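Local coordinates for protein guanine nucleotide exchange factor SRM1 (Saccharomyces cerevisiae, PDB 3OF7) that promotes exchange of GDP for GTP on the GTPases GSP1 and GSP2, binds chromatin, and controls RNA metabolism and transport, at residues S160-S165 with Y170-F175; S86-W91 with E139-L144; L278-L283 with C289-D294; H215-D220 with N267-L272. All coordinates share one frame; numbering follows the deposited sequence.

Contact 1: S160-S165 with Y170-F175; sequences SCALFS and YAWGTF
Trp172 lays its indole over Ser160 and on toward Ala162. CG stands between the backbone N and the carbonyl carbon (chi1 59°), and this turns the indole back over the neighbouring strand. Trp172 CG, CD1 and CD2 all lie within 4.0 Å of Ser160 CB. Trp172 CE2 comes closest, 3.2 Å from Ser160 CB, and NE1 is almost as near. The serine CB therefore makes a CH-pi contact over one face of the five-membered ring. Trp172 CZ2 is 3.5 Å from Ser160 CB, and CE3 lies near Ser160 O. Farther out, Trp172 CZ3 reaches Ala162 N at 4.1 Å, and CH2 meets Ala162 CB at 4.3 Å. Ser160 OG bonds Ala98 O, which also takes a weak hydrogen bond from Trp172 NE1.

Strands 159-164 and 169-177 form an antiparallel hairpin within one blade of the RCC1 propeller. Ser160 with Trp172, and Ala162 with Tyr170, are hydrogen-bonded pairs. Cys161 and Ala171 form the non-hydrogen-bonded pair between them. A leucine in place of Trp172 would probably leave Ser160 CB without its aromatic cover and Ala98 O without its weak second donor. Near the hairpin turn, Phe164 CE1 meets Tyr170 CD1 at 3.8 Å, with the ring planes at 69°.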
loop_
_atom_site.group_PDB
_atom_site.type_symbol
_atom_site.label_atom_id
_atom_site.label_comp_id
_atom_site.label_asym_id
_atom_site.label_seq_id
_atom_site.Cartn_x
_atom_site.Cartn_y
_atom_site.Cartn_z
ATOM N N SER A 160 0.006 12.440 3.031
ATOM C CA SER A 160 1.228 12.056 2.363
ATOM C C SER A 160 2.370 12.171 3.350
ATOM O O SER A 160 2.335 13.015 4.254
ATOM C CB SER A 160 1.469 12.983 1.180
ATOM O OG SER A 160 0.491 12.780 0.179
ATOM N N CYS A 161 3.374 11.323 3.177
ATOM C CA CYS A 161 4.499 11.270 4.097
ATOM C C CYS A 161 5.784 10.912 3.365
ATOM O O CYS A 161 5.779 10.063 2.477
ATOM C CB CYS A 161 4.229 10.268 5.219
ATOM S SG CYS A 161 5.442 10.328 6.564
ATOM N N ALA A 162 6.872 11.588 3.729
ATOM C CA ALA A 162 8.194 11.255 3.210
ATOM C C ALA A 162 9.142 11.044 4.373
ATOM O O ALA A 162 9.262 11.911 5.260
ATOM C CB ALA A 162 8.717 12.365 2.288
ATOM N N LEU A 163 9.797 9.888 4.371
ATOM C CA LEU A 163 10.796 9.546 5.369
ATOM C C LEU A 163 12.195 9.808 4.818
ATOM O O LEU A 163 12.545 9.303 3.747
ATOM C CB LEU A 163 10.662 8.074 5.763
ATOM C CG LEU A 163 11.733 7.499 6.696
ATOM C CD1 LEU A 163 11.733 8.219 8.055
ATOM C CD2 LEU A 163 11.559 5.994 6.866
ATOM N N PHE A 164 12.990 10.587 5.554
ATOM C CA PHE A 164 14.316 10.983 5.078
ATOM C C PHE A 164 15.426 10.139 5.696
ATOM O O PHE A 164 15.239 9.520 6.741
ATOM C CB PHE A 164 14.564 12.478 5.310
ATOM C CG PHE A 164 13.863 13.368 4.325
ATOM C CD1 PHE A 164 12.528 13.736 4.517
ATOM C CD2 PHE A 164 14.530 13.842 3.205
ATOM C CE1 PHE A 164 11.879 14.561 3.612
ATOM C CE2 PHE A 164 13.886 14.675 2.283
ATOM C CZ PHE A 164 12.560 15.037 2.488
ATOM N N SER A 165 16.577 10.120 5.032
ATOM C CA SER A 165 17.706 9.300 5.453
ATOM C C SER A 165 18.279 9.731 6.806
ATOM O O SER A 165 19.034 8.981 7.425
ATOM C CB SER A 165 18.806 9.342 4.394
ATOM O OG SER A 165 19.119 10.683 4.078
ATOM N N TYR A 170 8.492 14.247 6.882
ATOM C CA TYR A 170 7.667 15.341 6.371
ATOM C C TYR A 170 6.293 14.797 5.999
ATOM O O TYR A 170 6.182 13.714 5.428
ATOM C CB TYR A 170 8.328 16.056 5.179
ATOM C CG TYR A 170 9.310 17.126 5.619
ATOM C CD1 TYR A 170 10.477 16.785 6.306
ATOM C CD2 TYR A 170 9.055 18.478 5.377
ATOM C CE1 TYR A 170 11.369 17.756 6.737
ATOM C CE2 TYR A 170 9.947 19.461 5.799
ATOM C CZ TYR A 170 11.101 19.090 6.478
ATOM O OH TYR A 170 11.984 20.058 6.899
ATOM N N ALA A 171 5.258 15.544 6.355
ATOM C CA ALA A 171 3.882 15.103 6.151
ATOM C C ALA A 171 3.026 16.252 5.649
ATOM O O ALA A 171 3.348 17.426 5.882
ATOM C CB ALA A 171 3.315 14.516 7.430
ATOM N N TRP A 172 1.961 15.907 4.921
ATOM C CA TRP A 172 0.996 16.885 4.406
ATOM C C TRP A 172 -0.350 16.230 4.070
ATOM O O TRP A 172 -0.461 14.998 4.032
ATOM C CB TRP A 172 1.561 17.684 3.209
ATOM C CG TRP A 172 2.002 16.889 1.984
ATOM C CD1 TRP A 172 1.320 16.768 0.802
ATOM C CD2 TRP A 172 3.226 16.149 1.814
ATOM N NE1 TRP A 172 2.033 15.992 -0.088
ATOM C CE2 TRP A 172 3.205 15.599 0.508
ATOM C CE3 TRP A 172 4.334 15.891 2.639
ATOM C CZ2 TRP A 172 4.247 14.808 0.009
ATOM C CZ3 TRP A 172 5.374 15.094 2.143
ATOM C CH2 TRP A 172 5.318 14.562 0.836
ATOM N N GLY A 173 -1.368 17.058 3.855
ATOM C CA GLY A 173 -2.729 16.578 3.595
ATOM C C GLY A 173 -3.550 16.645 4.870
ATOM O O GLY A 173 -3.450 17.627 5.625
ATOM N N THR A 174 -4.353 15.610 5.121
ATOM C CA THR A 174 -5.199 15.556 6.319
ATOM C C THR A 174 -5.645 14.127 6.597
ATOM O O THR A 174 -5.408 13.234 5.775
ATOM C CB THR A 174 -6.446 16.486 6.195
ATOM O OG1 THR A 174 -7.017 16.706 7.493
ATOM C CG2 THR A 174 -7.519 15.873 5.277
ATOM N N PHE A 175 -6.264 13.905 7.754
ATOM C CA PHE A 175 -6.968 12.654 8.015
ATOM C C PHE A 175 -8.465 12.898 8.059
ATOM O O PHE A 175 -8.947 13.803 8.759
ATOM C CB PHE A 175 -6.524 12.006 9.333
ATOM C CG PHE A 175 -5.042 11.815 9.446
ATOM C CD1 PHE A 175 -4.274 12.678 10.224
ATOM C CD2 PHE A 175 -4.408 10.778 8.770
ATOM C CE1 PHE A 175 -2.878 12.506 10.333
ATOM C CE2 PHE A 175 -3.018 10.595 8.875
ATOM C CZ PHE A 175 -2.254 11.470 9.659
#

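Contact 2: S86-W91 with E139-L144; sequences SNVWSW and ESFPPL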
loop_
_atom_site.group_PDB
_atom_site.type_symbol
_atom_site.label_atom_id
_atom_site.label_comp_id
_atom_site.label_asym_id
_atom_site.label_seq_id
_atom_site.Cartn_x
_atom_site.Cartn_y
_atom_site.Cartn_z
ATOM N N SER A 86 15.967 12.429 -5.756
ATOM C CA SER A 86 15.109 12.486 -4.572
ATOM C C SER A 86 14.049 13.611 -4.601
ATOM O O SER A 86 13.603 14.086 -3.549
ATOM C CB SER A 86 15.958 12.535 -3.292
ATOM O OG SER A 86 15.165 12.309 -2.142
ATOM N N ASN A 87 13.636 14.027 -5.796
ATOM C CA ASN A 87 12.452 14.884 -5.917
ATOM C C ASN A 87 11.205 14.033 -5.740
ATOM O O ASN A 87 11.168 12.885 -6.185
ATOM C CB ASN A 87 12.380 15.580 -7.274
ATOM C CG ASN A 87 13.450 16.640 -7.452
ATOM O OD1 ASN A 87 13.505 17.637 -6.719
ATOM N ND2 ASN A 87 14.299 16.435 -8.445
ATOM N N VAL A 88 10.196 14.612 -5.094
ATOM C CA VAL A 88 8.907 13.955 -4.909
ATOM C C VAL A 88 7.889 14.447 -5.937
ATOM O O VAL A 88 7.620 15.655 -6.042
ATOM C CB VAL A 88 8.367 14.151 -3.465
ATOM C CG1 VAL A 88 7.038 13.422 -3.268
ATOM C CG2 VAL A 88 9.393 13.672 -2.434
ATOM N N TRP A 89 7.348 13.505 -6.703
ATOM C CA TRP A 89 6.304 13.772 -7.677
ATOM C C TRP A 89 4.972 13.341 -7.067
ATOM O O TRP A 89 4.925 12.408 -6.259
ATOM C CB TRP A 89 6.529 12.945 -8.938
ATOM C CG TRP A 89 7.796 13.226 -9.704
ATOM C CD1 TRP A 89 9.086 13.050 -9.276
ATOM C CD2 TRP A 89 7.880 13.699 -11.049
ATOM N NE1 TRP A 89 9.971 13.400 -10.278
ATOM C CE2 TRP A 89 9.255 13.797 -11.377
ATOM C CE3 TRP A 89 6.927 14.063 -12.011
ATOM C CZ2 TRP A 89 9.697 14.249 -12.630
ATOM C CZ3 TRP A 89 7.368 14.496 -13.258
ATOM C CH2 TRP A 89 8.739 14.590 -13.553
ATOM N N SER A 90 3.890 13.992 -7.487
ATOM C CA SER A 90 2.556 13.647 -6.997
ATOM C C SER A 90 1.500 13.864 -8.069
ATOM O O SER A 90 1.658 14.710 -8.964
ATOM C CB SER A 90 2.210 14.492 -5.765
ATOM O OG SER A 90 2.082 15.861 -6.116
ATOM N N TRP A 91 0.432 13.080 -7.982
ATOM C CA TRP A 91 -0.757 13.286 -8.802
ATOM C C TRP A 91 -1.942 12.619 -8.130
ATOM O O TRP A 91 -1.769 11.726 -7.297
ATOM C CB TRP A 91 -0.561 12.756 -10.229
ATOM C CG TRP A 91 -0.451 11.258 -10.343
ATOM C CD1 TRP A 91 -1.473 10.383 -10.549
ATOM C CD2 TRP A 91 0.748 10.470 -10.287
ATOM N NE1 TRP A 91 -0.993 9.101 -10.617
ATOM C CE2 TRP A 91 0.367 9.123 -10.456
ATOM C CE3 TRP A 91 2.103 10.770 -10.090
ATOM C CZ2 TRP A 91 1.293 8.071 -10.450
ATOM C CZ3 TRP A 91 3.024 9.722 -10.082
ATOM C CH2 TRP A 91 2.612 8.394 -10.252
ATOM N N GLU A 139 12.381 23.107 -2.622
ATOM C CA GLU A 139 12.512 23.960 -1.442
ATOM C C GLU A 139 11.550 23.550 -0.342
ATOM O O GLU A 139 11.801 23.822 0.824
ATOM C CB GLU A 139 12.291 25.438 -1.798
ATOM C CG GLU A 139 12.966 25.898 -3.083
ATOM C CD GLU A 139 12.069 25.732 -4.304
ATOM O OE1 GLU A 139 11.036 26.438 -4.392
ATOM O OE2 GLU A 139 12.406 24.906 -5.181
ATOM N N SER A 140 10.464 22.870 -0.719
ATOM C CA SER A 140 9.483 22.358 0.239
ATOM C C SER A 140 10.066 21.294 1.165
ATOM O O SER A 140 9.479 20.988 2.204
ATOM C CB SER A 140 8.254 21.797 -0.484
ATOM O OG SER A 140 7.597 22.816 -1.215
ATOM N N PHE A 141 11.219 20.741 0.787
ATOM C CA PHE A 141 11.906 19.754 1.616
ATOM C C PHE A 141 13.308 20.230 1.987
ATOM O O PHE A 141 14.273 19.887 1.294
ATOM C CB PHE A 141 12.011 18.395 0.907
ATOM C CG PHE A 141 10.689 17.794 0.518
ATOM C CD1 PHE A 141 9.881 17.173 1.467
ATOM C CD2 PHE A 141 10.274 17.809 -0.812
ATOM C CE1 PHE A 141 8.669 16.590 1.102
ATOM C CE2 PHE A 141 9.052 17.235 -1.188
ATOM C CZ PHE A 141 8.250 16.628 -0.225
ATOM N N PRO A 142 13.431 21.008 3.088
ATOM C CA PRO A 142 14.763 21.457 3.540
ATOM C C PRO A 142 15.854 20.379 3.700
ATOM O O PRO A 142 17.025 20.687 3.472
ATOM C CB PRO A 142 14.464 22.144 4.878
ATOM C CG PRO A 142 13.098 22.706 4.689
ATOM C CD PRO A 142 12.357 21.638 3.884
ATOM N N PRO A 143 15.505 19.135 4.113
ATOM C CA PRO A 143 16.612 18.180 4.188
ATOM C C PRO A 143 17.374 17.949 2.874
ATOM O O PRO A 143 18.542 17.575 2.922
ATOM C CB PRO A 143 15.930 16.888 4.652
ATOM C CG PRO A 143 14.793 17.377 5.491
ATOM C CD PRO A 143 14.290 18.595 4.756
ATOM N N LEU A 144 16.734 18.189 1.730
ATOM C CA LEU A 144 17.361 17.928 0.434
ATOM C C LEU A 144 18.572 18.826 0.176
ATOM O O LEU A 144 19.590 18.364 -0.355
ATOM C CB LEU A 144 16.357 18.058 -0.715
ATOM C CG LEU A 144 15.225 17.022 -0.761
ATOM C CD1 LEU A 144 14.253 17.354 -1.884
ATOM C CD2 LEU A 144 15.757 15.594 -0.901
#
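Val88 and Phe141 meet because each sends a group away from its own carbonyl carbon. Val88 CG2 is anti to that carbon, since CG1 takes the place opposite the backbone N (chi1 -178°). Phe141 CG is likewise anti to its carbonyl carbon (chi1 -58°), and the ring is carried out to the valine. The contact lies in the RCC1-type beta-propeller. It packs the start of strand 88-92 and the turn before it against the connection that leads to the next blade, whose first strand is 150-155.

The two side chains cross at about a right angle. Val88 CG2 is 3.8 Å from Phe141 CE2 and nearly as close to CZ, so it meets the far end of the ring. Phe141 also touches Ile136 and Tyr170. An alanine at Phe141 would probably open a gap beside Val88 CG2 and take away part of the packing on Tyr170.

A short, weakly bonded helical turn follows. Leu144 N bonds Phe141 O at 3.0 Å, and this turn brings the leucine to the same side as the phenylalanine. The leucine then meets Ser86. Leu144 CD2 lies 3.6 Å from Ser86 OG. That hydroxyl has its hydrogen-bond partner in the backbone N of Val150, where strand 150-155 of the next blade begins. The carbonyl of Ser86 is less well served. Leu144 CD1 and CD2 each lie 3.7 Å from Ser86 O, an oxygen buried here without a polar partner.

Contact 3: L278-L283 with C289-D294; sequences LVSWGL and CGVSED
One hydrogen bond joins Ser280 to the loop at Cys289. Ser280 OG gives its proton to Cys289 O at 2.7 Å. It approaches the oxygen from well to the side, with a C=O...donor angle of 120°, and is tilted 26° from the carbonyl plane. The hydroxyl is placed for this by its first torsion (chi1 55°), which sets OG between the backbone N and the carbonyl carbon.

Packing around this bond is close. Ser280 OG lies 3.3 Å from Val291 CG1 and equally near Cys289 CB. The hydroxyl is thus flanked by carbon while it holds the loop carbonyl. Cys289 and Val291 also rest on Val301 of strand 300-302.

The sulfur contacts are looser. Cys289 SG lies 3.5 Å from Leu283 O, and it is 3.9 Å from Trp281 O. The thiol therefore sits beside the backbone where the chain turns a corner at Gly282. The backbone angles of this residue would jam a side chain against Trp281 O. Trp281 itself points away from the loop and bonds Gln235 O through NE1.

Within the loop, Ser292 OG accepts from Asp294 N at 3.0 Å, forming an ST turn. Cys289 N is held by Asn284 OD1. The whole arrangement belongs to a propeller blade: the loop after the third strand, 278-281, folds back on that strand before the chain reaches the outermost one, 304-306.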
loop_
_atom_site.group_PDB
_atom_site.type_symbol
_atom_site.label_atom_id
_atom_site.label_comp_id
_atom_site.label_asym_id
_atom_site.label_seq_id
_atom_site.Cartn_x
_atom_site.Cartn_y
_atom_site.Cartn_z
ATOM N N LEU A 278 3.908 -12.608 14.232
ATOM C CA LEU A 278 3.099 -11.621 13.521
ATOM C C LEU A 278 1.829 -11.324 14.316
ATOM O O LEU A 278 1.078 -12.244 14.662
ATOM C CB LEU A 278 2.747 -12.135 12.119
ATOM C CG LEU A 278 1.914 -11.244 11.187
ATOM C CD1 LEU A 278 2.625 -9.925 10.926
ATOM C CD2 LEU A 278 1.606 -11.971 9.868
ATOM N N VAL A 279 1.605 -10.044 14.605
ATOM C CA VAL A 279 0.387 -9.600 15.293
ATOM C C VAL A 279 -0.425 -8.639 14.417
ATOM O O VAL A 279 0.129 -7.957 13.550
ATOM C CB VAL A 279 0.695 -8.920 16.671
ATOM C CG1 VAL A 279 1.293 -9.935 17.660
ATOM C CG2 VAL A 279 1.613 -7.721 16.504
ATOM N N SER A 280 -1.734 -8.584 14.658
ATOM C CA SER A 280 -2.601 -7.623 13.983
ATOM C C SER A 280 -3.575 -6.971 14.955
ATOM O O SER A 280 -3.836 -7.505 16.043
ATOM C CB SER A 280 -3.371 -8.297 12.848
ATOM O OG SER A 280 -4.086 -9.417 13.329
ATOM N N TRP A 281 -4.093 -5.810 14.567
ATOM C CA TRP A 281 -5.129 -5.116 15.333
ATOM C C TRP A 281 -5.968 -4.230 14.419
ATOM O O TRP A 281 -5.584 -3.955 13.280
ATOM C CB TRP A 281 -4.520 -4.280 16.468
ATOM C CG TRP A 281 -3.682 -3.118 16.009
ATOM C CD1 TRP A 281 -4.072 -1.809 15.940
ATOM C CD2 TRP A 281 -2.318 -3.153 15.563
ATOM N NE1 TRP A 281 -3.042 -1.030 15.486
ATOM C CE2 TRP A 281 -1.953 -1.824 15.241
ATOM C CE3 TRP A 281 -1.369 -4.173 15.406
ATOM C CZ2 TRP A 281 -0.677 -1.484 14.767
ATOM C CZ3 TRP A 281 -0.094 -3.835 14.923
ATOM C CH2 TRP A 281 0.236 -2.500 14.618
ATOM N N GLY A 282 -7.107 -3.773 14.935
ATOM C CA GLY A 282 -7.978 -2.863 14.201
ATOM C C GLY A 282 -9.202 -3.566 13.649
ATOM O O GLY A 282 -9.696 -4.541 14.234
ATOM N N LEU A 283 -9.691 -3.075 12.518
ATOM C CA LEU A 283 -10.969 -3.528 11.978
ATOM C C LEU A 283 -10.909 -4.994 11.558
ATOM O O LEU A 283 -9.966 -5.410 10.883
ATOM C CB LEU A 283 -11.378 -2.643 10.795
ATOM C CG LEU A 283 -12.724 -2.956 10.130
ATOM C CD1 LEU A 283 -13.908 -2.643 11.077
ATOM C CD2 LEU A 283 -12.845 -2.221 8.803
ATOM N N CYS A 289 -7.861 -9.511 9.883
ATOM C CA CYS A 289 -6.738 -9.569 10.828
ATOM C C CYS A 289 -6.134 -10.974 10.932
ATOM O O CYS A 289 -5.006 -11.131 11.410
ATOM C CB CYS A 289 -7.146 -9.053 12.211
ATOM S SG CYS A 289 -7.374 -7.264 12.302
ATOM N N GLY A 290 -6.887 -11.982 10.484
ATOM C CA GLY A 290 -6.422 -13.372 10.428
ATOM C C GLY A 290 -6.174 -14.032 11.782
ATOM O O GLY A 290 -5.332 -14.929 11.894
ATOM N N VAL A 291 -6.911 -13.605 12.805
ATOM C CA VAL A 291 -6.624 -14.045 14.175
ATOM C C VAL A 291 -7.609 -15.074 14.742
ATOM O O VAL A 291 -7.306 -15.740 15.733
ATOM C CB VAL A 291 -6.525 -12.848 15.155
ATOM C CG1 VAL A 291 -5.263 -12.039 14.882
ATOM C CG2 VAL A 291 -7.779 -11.975 15.085
ATOM N N SER A 292 -8.770 -15.213 14.114
ATOM C CA SER A 292 -9.853 -16.004 14.698
ATOM C C SER A 292 -10.776 -16.558 13.622
ATOM O O SER A 292 -11.023 -15.903 12.609
ATOM C CB SER A 292 -10.655 -15.126 15.667
ATOM O OG SER A 292 -11.823 -15.779 16.123
ATOM N N GLU A 293 -11.300 -17.756 13.852
ATOM C CA GLU A 293 -12.280 -18.337 12.939
ATOM C C GLU A 293 -13.622 -17.623 13.059
ATOM O O GLU A 293 -14.442 -17.677 12.148
ATOM C CB GLU A 293 -12.463 -19.834 13.209
ATOM C CG GLU A 293 -11.268 -20.686 12.819
ATOM C CD GLU A 293 -11.617 -22.154 12.589
ATOM O OE1 GLU A 293 -10.683 -22.963 12.396
ATOM O OE2 GLU A 293 -12.819 -22.504 12.584
ATOM N N ASP A 294 -13.837 -16.957 14.187
ATOM C CA ASP A 294 -15.110 -16.304 14.465
ATOM C C ASP A 294 -15.195 -14.954 13.758
ATOM O O ASP A 294 -14.374 -14.067 13.999
ATOM C CB ASP A 294 -15.317 -16.161 15.975
ATOM C CG ASP A 294 -15.539 -17.504 16.665
ATOM O OD1 ASP A 294 -16.059 -18.443 16.018
ATOM O OD2 ASP A 294 -15.197 -17.620 17.863
#

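Contact 4: H215-D220 with N267-L272; sequences HILFLD and NHCFAL
Cys269 points its side chain at both His215 and Leu217. Its sulfur is anti to the carbonyl carbon (chi1 -51°), beside the backbone N, and this aims it at the imidazole. Cys269 SG lies 3.4 Å from His215 CE1. The approach is oblique: the sulfur is 4.3 Å from the centroid of the His215 ring and 56° off its normal. On another side of the ring, His215 NE2 is 4.3 Å from Asn267 CA.

Leu217 points the same way from the same strand, two residues on. Its tip does the touching. Leu217 CD1 is 3.7 Å from Cys269 CB and only slightly farther from SG, so the leucine methyl packs alongside the whole cysteine side chain. The sulfur thus has the imidazole and the methyl as neighbours.

Side chains carry most of this contact, and no backbone pairing links the strands. The nearest CA atoms, those of His215 and Asn267, are 7.9 Å apart, too far for sheet pairing. Trp281 touches both Leu217 and Cys269, and Ser264 touches both His215 and Cys269, so the buried cluster draws on neighbouring strands as well.

Strand 215-220 is second in its four-stranded sheet, and strand 268-273 is second in the next. The contact is therefore blade-to-blade packing, in which successive sheets of the RCC1 beta-propeller meet face to face through buried side chains.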
loop_
_atom_site.group_PDB
_atom_site.type_symbol
_atom_site.label_atom_id
_atom_site.label_comp_id
_atom_site.label_asym_id
_atom_site.label_seq_id
_atom_site.Cartn_x
_atom_site.Cartn_y
_atom_site.Cartn_z
ATOM N N HIS A 215 -4.958 6.805 8.672
ATOM C CA HIS A 215 -3.960 6.747 9.722
ATOM C C HIS A 215 -2.659 6.307 9.074
ATOM O O HIS A 215 -2.658 5.755 7.965
ATOM C CB HIS A 215 -4.351 5.722 10.792
ATOM C CG HIS A 215 -4.269 4.310 10.312
ATOM N ND1 HIS A 215 -3.155 3.519 10.503
ATOM C CD2 HIS A 215 -5.146 3.560 9.606
ATOM C CE1 HIS A 215 -3.358 2.336 9.953
ATOM N NE2 HIS A 215 -4.559 2.337 9.402
ATOM N N ILE A 216 -1.559 6.520 9.780
ATOM C CA ILE A 216 -0.263 6.048 9.333
ATOM C C ILE A 216 0.499 5.511 10.549
ATOM O O ILE A 216 0.374 6.048 11.663
ATOM C CB ILE A 216 0.506 7.168 8.548
ATOM C CG1 ILE A 216 1.880 6.668 8.054
ATOM C CG2 ILE A 216 0.609 8.459 9.387
ATOM C CD1 ILE A 216 2.567 7.631 7.081
ATOM N N LEU A 217 1.245 4.432 10.332
ATOM C CA LEU A 217 2.111 3.841 11.351
ATOM C C LEU A 217 3.566 4.183 11.040
ATOM O O LEU A 217 3.928 4.343 9.878
ATOM C CB LEU A 217 1.943 2.326 11.381
ATOM C CG LEU A 217 0.548 1.716 11.572
ATOM C CD1 LEU A 217 0.672 0.232 11.587
ATOM C CD2 LEU A 217 -0.076 2.203 12.878
ATOM N N PHE A 218 4.376 4.313 12.092
ATOM C CA PHE A 218 5.822 4.548 11.979
ATOM C C PHE A 218 6.539 3.511 12.838
ATOM O O PHE A 218 6.033 3.109 13.898
ATOM C CB PHE A 218 6.234 5.945 12.488
ATOM C CG PHE A 218 5.510 7.103 11.843
ATOM C CD1 PHE A 218 6.053 7.755 10.741
ATOM C CD2 PHE A 218 4.301 7.569 12.363
ATOM C CE1 PHE A 218 5.404 8.844 10.148
ATOM C CE2 PHE A 218 3.633 8.651 11.772
ATOM C CZ PHE A 218 4.186 9.290 10.661
ATOM N N LEU A 219 7.716 3.085 12.381
ATOM C CA LEU A 219 8.578 2.174 13.139
ATOM C C LEU A 219 9.925 2.854 13.361
ATOM O O LEU A 219 10.462 3.482 12.442
ATOM C CB LEU A 219 8.786 0.863 12.375
ATOM C CG LEU A 219 9.644 -0.244 13.005
ATOM C CD1 LEU A 219 9.063 -0.739 14.342
ATOM C CD2 LEU A 219 9.762 -1.415 12.019
ATOM N N ASP A 220 10.464 2.749 14.573
ATOM C CA ASP A 220 11.776 3.355 14.836
ATOM C C ASP A 220 12.883 2.320 15.018
ATOM O O ASP A 220 12.626 1.114 15.014
ATOM C CB ASP A 220 11.721 4.395 15.969
ATOM C CG ASP A 220 11.630 3.781 17.351
ATOM O OD1 ASP A 220 11.823 2.557 17.501
ATOM O OD2 ASP A 220 11.360 4.548 18.304
ATOM N N ASN A 267 -7.982 0.022 7.700
ATOM C CA ASN A 267 -8.344 0.243 9.103
ATOM C C ASN A 267 -7.859 -0.881 10.024
ATOM O O ASN A 267 -8.324 -1.016 11.164
ATOM C CB ASN A 267 -9.865 0.413 9.222
ATOM C CG ASN A 267 -10.377 1.612 8.456
ATOM O OD1 ASN A 267 -9.856 2.725 8.586
ATOM N ND2 ASN A 267 -11.408 1.393 7.641
ATOM N N HIS A 268 -6.933 -1.694 9.521
ATOM C CA HIS A 268 -6.297 -2.737 10.327
ATOM C C HIS A 268 -4.810 -2.764 10.019
ATOM O O HIS A 268 -4.376 -2.250 8.977
ATOM C CB HIS A 268 -6.941 -4.109 10.099
ATOM C CG HIS A 268 -6.820 -4.619 8.696
ATOM N ND1 HIS A 268 -6.098 -5.751 8.375
ATOM C CD2 HIS A 268 -7.342 -4.165 7.533
ATOM C CE1 HIS A 268 -6.177 -5.967 7.073
ATOM N NE2 HIS A 268 -6.927 -5.019 6.540
ATOM N N CYS A 269 -4.032 -3.366 10.915
ATOM C CA CYS A 269 -2.587 -3.195 10.892
ATOM C C CYS A 269 -1.857 -4.476 11.249
ATOM O O CYS A 269 -2.425 -5.370 11.875
ATOM C CB CYS A 269 -2.184 -2.103 11.885
ATOM S SG CYS A 269 -3.093 -0.558 11.712
ATOM N N PHE A 270 -0.591 -4.541 10.853
ATOM C CA PHE A 270 0.262 -5.691 11.120
ATOM C C PHE A 270 1.609 -5.256 11.656
ATOM O O PHE A 270 2.154 -4.220 11.252
ATOM C CB PHE A 270 0.476 -6.508 9.849
ATOM C CG PHE A 270 -0.754 -7.189 9.369
ATOM C CD1 PHE A 270 -1.083 -8.451 9.837
ATOM C CD2 PHE A 270 -1.603 -6.554 8.464
ATOM C CE1 PHE A 270 -2.234 -9.083 9.411
ATOM C CE2 PHE A 270 -2.756 -7.184 8.029
ATOM C CZ PHE A 270 -3.074 -8.443 8.500
ATOM N N ALA A 271 2.144 -6.063 12.569
ATOM C CA ALA A 271 3.507 -5.882 13.049
ATOM C C ALA A 271 4.178 -7.246 13.181
ATOM O O ALA A 271 3.576 -8.205 13.669
ATOM C CB ALA A 271 3.522 -5.136 14.368
ATOM N N LEU A 272 5.418 -7.331 12.711
ATOM C CA LEU A 272 6.207 -8.551 12.825
ATOM C C LEU A 272 7.333 -8.273 13.810
ATOM O O LEU A 272 8.065 -7.296 13.655
ATOM C CB LEU A 272 6.768 -8.955 11.454
ATOM C CG LEU A 272 7.702 -10.166 11.332
ATOM C CD1 LEU A 272 6.992 -11.473 11.663
ATOM C CD2 LEU A 272 8.276 -10.221 9.912
#

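Reading from the N terminus, contact 2 comes first and closes the longest loop, which includes the unmodelled residues 105-125. Contact 1 follows as a tight hairpin in the next blade. Contact 4 then closes a loop that joins the third of these blades to the fourth, and contact 3 closes a short loop within the fourth. All four lie in series, so none nests or crosses. Phe164 CZ of contact 1 packs 3.6 Å from Phe141 CD1 of contact 2. Cys161 of contact 1 packs on Ile216 of contact 4. Contacts 4 and 3 share a sheet, where strands 268-273 and 278-281 are neighbours. Together they follow consecutive blades around the propeller.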